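Local coordinates for mandelate racemase/muconate lactonizing protein (Paenibacillus sp., PDB 3V5C) that probably dehydrates galacturonate as a magnesium-dependent lyase of the enolase superfamily, at residues C43-T51 / Y58-P66. The protein carries 1 engineered substitution. Numbering follows the deposited sequence.
Sequences CTVDIARIT and YGSSIHMTP
Arg-49 and Tyr-58 face each other as a non-hydrogen-bonded pair of the antiparallel beta hairpin formed by strands 42-52 and 55-60, part of the antiparallel sheet of the capping domain that accompanies the barrel in enolase-superfamily proteins. Arg-49 NH2 donates to Tyr-58 OH at 2.9 Å, nearly straight and in the guanidinium plane, although that plane stands 81° to the phenol ring. A bend at chi3 (74°) brings the guanidinium round to the hydroxyl, while Arg-49 CG lies over one ring face as a CH-pi contact. Arginine suits the site because its methylenes cover the ring and its several N-H groups serve separate acceptors: NE pairs with Glu-18 of the adjoining strand and NH1 bonds Thr-375 in helix 371-380. Tyrosine offers a flat face for those methylenes and a hydroxyl at its far end for NH2; this OH also bonds Asp-371, and Phe-369 stacks on the ring.

The next pair, Ala-48 and Gly-59, exchanges two backbone hydrogen bonds, Ala-48 N to Gly-59 O at 2.8 Å and Gly-59 N to Ala-48 O at 3.0 Å. After Ser-60, which still pairs with Ile-47, the second strand gives way to loop, and Ser-61 N reaches Asp-46 O from above the carbonyl plane at 3.2 Å. Asp-46 O accepts a second hydrogen bond, from a water that also bonds Ser-60 OG. The carboxylate, paired through OD1 with Lys-21, accepts through OD2 from another water, which donates to Ser-61 O as well.

Packing completes the contact. Ile-47 CG2 meets the Tyr-58 ring at its edge, 4.1 Å from CD1. Small Ala-48 lets the departing chain lie close: its CB touches Ser-61 CB at 3.5 Å, and serine is compact enough to pack there while its OG bonds Gln-94 O of helix 92-107. The unbranched side chain of Met-64 bends at chi3 and ends with its CE 3.7 Å from Ala-48 CB.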
# COMPACT_ATOMS: atom_id res chain seq x y z
N CYS A 43 -5.16 -4.96 14.35
CA CYS A 43 -5.36 -4.85 12.90
C CYS A 43 -6.51 -5.74 12.49
O CYS A 43 -6.73 -6.79 13.09
CB CYS A 43 -4.10 -5.29 12.13
SG CYS A 43 -2.64 -4.31 12.46
N THR A 44 -7.24 -5.31 11.46
CA THR A 44 -8.25 -6.18 10.87
C THR A 44 -8.15 -6.18 9.37
O THR A 44 -7.55 -5.27 8.77
CB THR A 44 -9.68 -5.78 11.26
OG1 THR A 44 -9.96 -4.46 10.78
CG2 THR A 44 -9.85 -5.82 12.76
N VAL A 45 -8.70 -7.23 8.76
CA VAL A 45 -8.84 -7.33 7.31
C VAL A 45 -10.21 -7.91 6.98
O VAL A 45 -10.54 -9.04 7.37
CB VAL A 45 -7.77 -8.24 6.69
CG1 VAL A 45 -7.98 -8.35 5.17
CG2 VAL A 45 -6.36 -7.72 7.00
N ASP A 46 -11.02 -7.15 6.25
CA ASP A 46 -12.28 -7.69 5.75
C ASP A 46 -12.00 -8.57 4.51
O ASP A 46 -11.32 -8.15 3.56
CB ASP A 46 -13.25 -6.57 5.38
CG ASP A 46 -13.82 -5.85 6.60
OD1 ASP A 46 -13.55 -6.27 7.75
OD2 ASP A 46 -14.57 -4.86 6.38
N ILE A 47 -12.51 -9.79 4.55
CA ILE A 47 -12.19 -10.77 3.52
C ILE A 47 -13.47 -11.36 2.95
O ILE A 47 -14.45 -11.54 3.67
CB ILE A 47 -11.34 -11.91 4.13
CG1 ILE A 47 -9.93 -11.41 4.47
CG2 ILE A 47 -11.30 -13.15 3.23
CD1 ILE A 47 -9.09 -11.10 3.26
N ALA A 48 -13.47 -11.63 1.65
CA ALA A 48 -14.52 -12.44 1.06
C ALA A 48 -13.92 -13.71 0.48
O ALA A 48 -12.79 -13.73 -0.01
CB ALA A 48 -15.27 -11.68 -0.03
N ARG A 49 -14.71 -14.78 0.51
CA ARG A 49 -14.38 -16.03 -0.11
C ARG A 49 -15.43 -16.24 -1.22
O ARG A 49 -16.63 -16.26 -0.94
CB ARG A 49 -14.47 -17.15 0.93
CG ARG A 49 -14.25 -18.56 0.41
CD ARG A 49 -13.98 -19.53 1.58
NE ARG A 49 -15.18 -19.85 2.36
CZ ARG A 49 -15.16 -20.40 3.58
NH1 ARG A 49 -16.30 -20.68 4.20
NH2 ARG A 49 -14.01 -20.66 4.18
N ILE A 50 -14.99 -16.35 -2.46
CA ILE A 50 -15.92 -16.57 -3.57
C ILE A 50 -15.77 -18.00 -4.07
O ILE A 50 -14.67 -18.54 -4.11
CB ILE A 50 -15.70 -15.54 -4.71
CG1 ILE A 50 -16.86 -15.55 -5.72
CG2 ILE A 50 -14.34 -15.75 -5.41
CD1 ILE A 50 -16.83 -14.36 -6.69
N THR A 51 -16.88 -18.62 -4.46
CA THR A 51 -16.81 -19.96 -5.04
C THR A 51 -17.36 -19.88 -6.45
O THR A 51 -18.49 -19.44 -6.65
CB THR A 51 -17.65 -20.97 -4.24
OG1 THR A 51 -17.22 -20.99 -2.87
CG2 THR A 51 -17.50 -22.36 -4.85
N TYR A 58 -9.94 -16.29 -2.33
CA TYR A 58 -10.03 -15.43 -1.16
C TYR A 58 -9.43 -14.06 -1.46
O TYR A 58 -8.44 -13.95 -2.19
CB TYR A 58 -9.18 -16.03 -0.04
CG TYR A 58 -9.79 -17.17 0.75
CD1 TYR A 58 -10.45 -16.92 1.95
CD2 TYR A 58 -9.62 -18.50 0.36
CE1 TYR A 58 -10.98 -17.94 2.72
CE2 TYR A 58 -10.16 -19.55 1.13
CZ TYR A 58 -10.84 -19.25 2.30
OH TYR A 58 -11.37 -20.25 3.09
N GLY A 59 -9.98 -13.01 -0.85
CA GLY A 59 -9.30 -11.72 -0.91
C GLY A 59 -9.97 -10.60 -0.15
O GLY A 59 -11.08 -10.77 0.36
N SER A 60 -9.29 -9.47 -0.06
CA SER A 60 -9.89 -8.24 0.48
C SER A 60 -11.24 -7.97 -0.18
O SER A 60 -11.42 -8.22 -1.37
CB SER A 60 -8.94 -7.06 0.21
OG SER A 60 -9.59 -5.82 0.43
N SER A 61 -12.19 -7.49 0.60
CA SER A 61 -13.48 -7.08 0.05
C SER A 61 -13.99 -5.91 0.86
O SER A 61 -14.05 -6.00 2.09
CB SER A 61 -14.49 -8.24 0.10
OG SER A 61 -15.78 -7.79 -0.30
N ILE A 62 -14.34 -4.80 0.20
CA ILE A 62 -14.97 -3.68 0.89
C ILE A 62 -16.23 -3.26 0.16
O ILE A 62 -16.41 -3.56 -1.02
CB ILE A 62 -14.00 -2.49 1.08
CG1 ILE A 62 -13.62 -1.87 -0.27
CG2 ILE A 62 -12.75 -2.94 1.87
CD1 ILE A 62 -12.95 -0.49 -0.16
N HIS A 63 -17.11 -2.56 0.88
CA HIS A 63 -18.34 -2.02 0.31
C HIS A 63 -19.26 -3.11 -0.24
O HIS A 63 -19.94 -2.89 -1.24
CB HIS A 63 -18.00 -1.04 -0.82
CG HIS A 63 -17.31 0.20 -0.36
ND1 HIS A 63 -16.75 0.33 0.89
CD2 HIS A 63 -17.09 1.38 -0.99
CE1 HIS A 63 -16.22 1.53 1.02
NE2 HIS A 63 -16.41 2.19 -0.11
N MET A 64 -19.25 -4.28 0.38
CA MET A 64 -20.14 -5.36 -0.06
C MET A 64 -21.11 -5.72 1.04
O MET A 64 -20.69 -6.04 2.15
CB MET A 64 -19.35 -6.60 -0.46
CG MET A 64 -20.23 -7.73 -0.98
SD MET A 64 -19.32 -9.01 -1.85
CE MET A 64 -18.30 -9.70 -0.54
N THR A 65 -22.41 -5.70 0.73
CA THR A 65 -23.43 -6.19 1.66
C THR A 65 -23.94 -7.54 1.18
O THR A 65 -23.74 -7.91 0.03
CB THR A 65 -24.61 -5.22 1.73
OG1 THR A 65 -25.21 -5.12 0.43
CG2 THR A 65 -24.14 -3.84 2.17
N PRO A 66 -24.61 -8.29 2.07
CA PRO A 66 -25.22 -9.55 1.59
C PRO A 66 -26.18 -9.29 0.44
O PRO A 66 -26.27 -10.11 -0.47
CB PRO A 66 -25.99 -10.04 2.81
CG PRO A 66 -25.27 -9.46 3.97
CD PRO A 66 -24.75 -8.13 3.53
O HOH W 1 -10.17 -5.72 3.10
O HOH W 2 -15.72 -4.54 4.13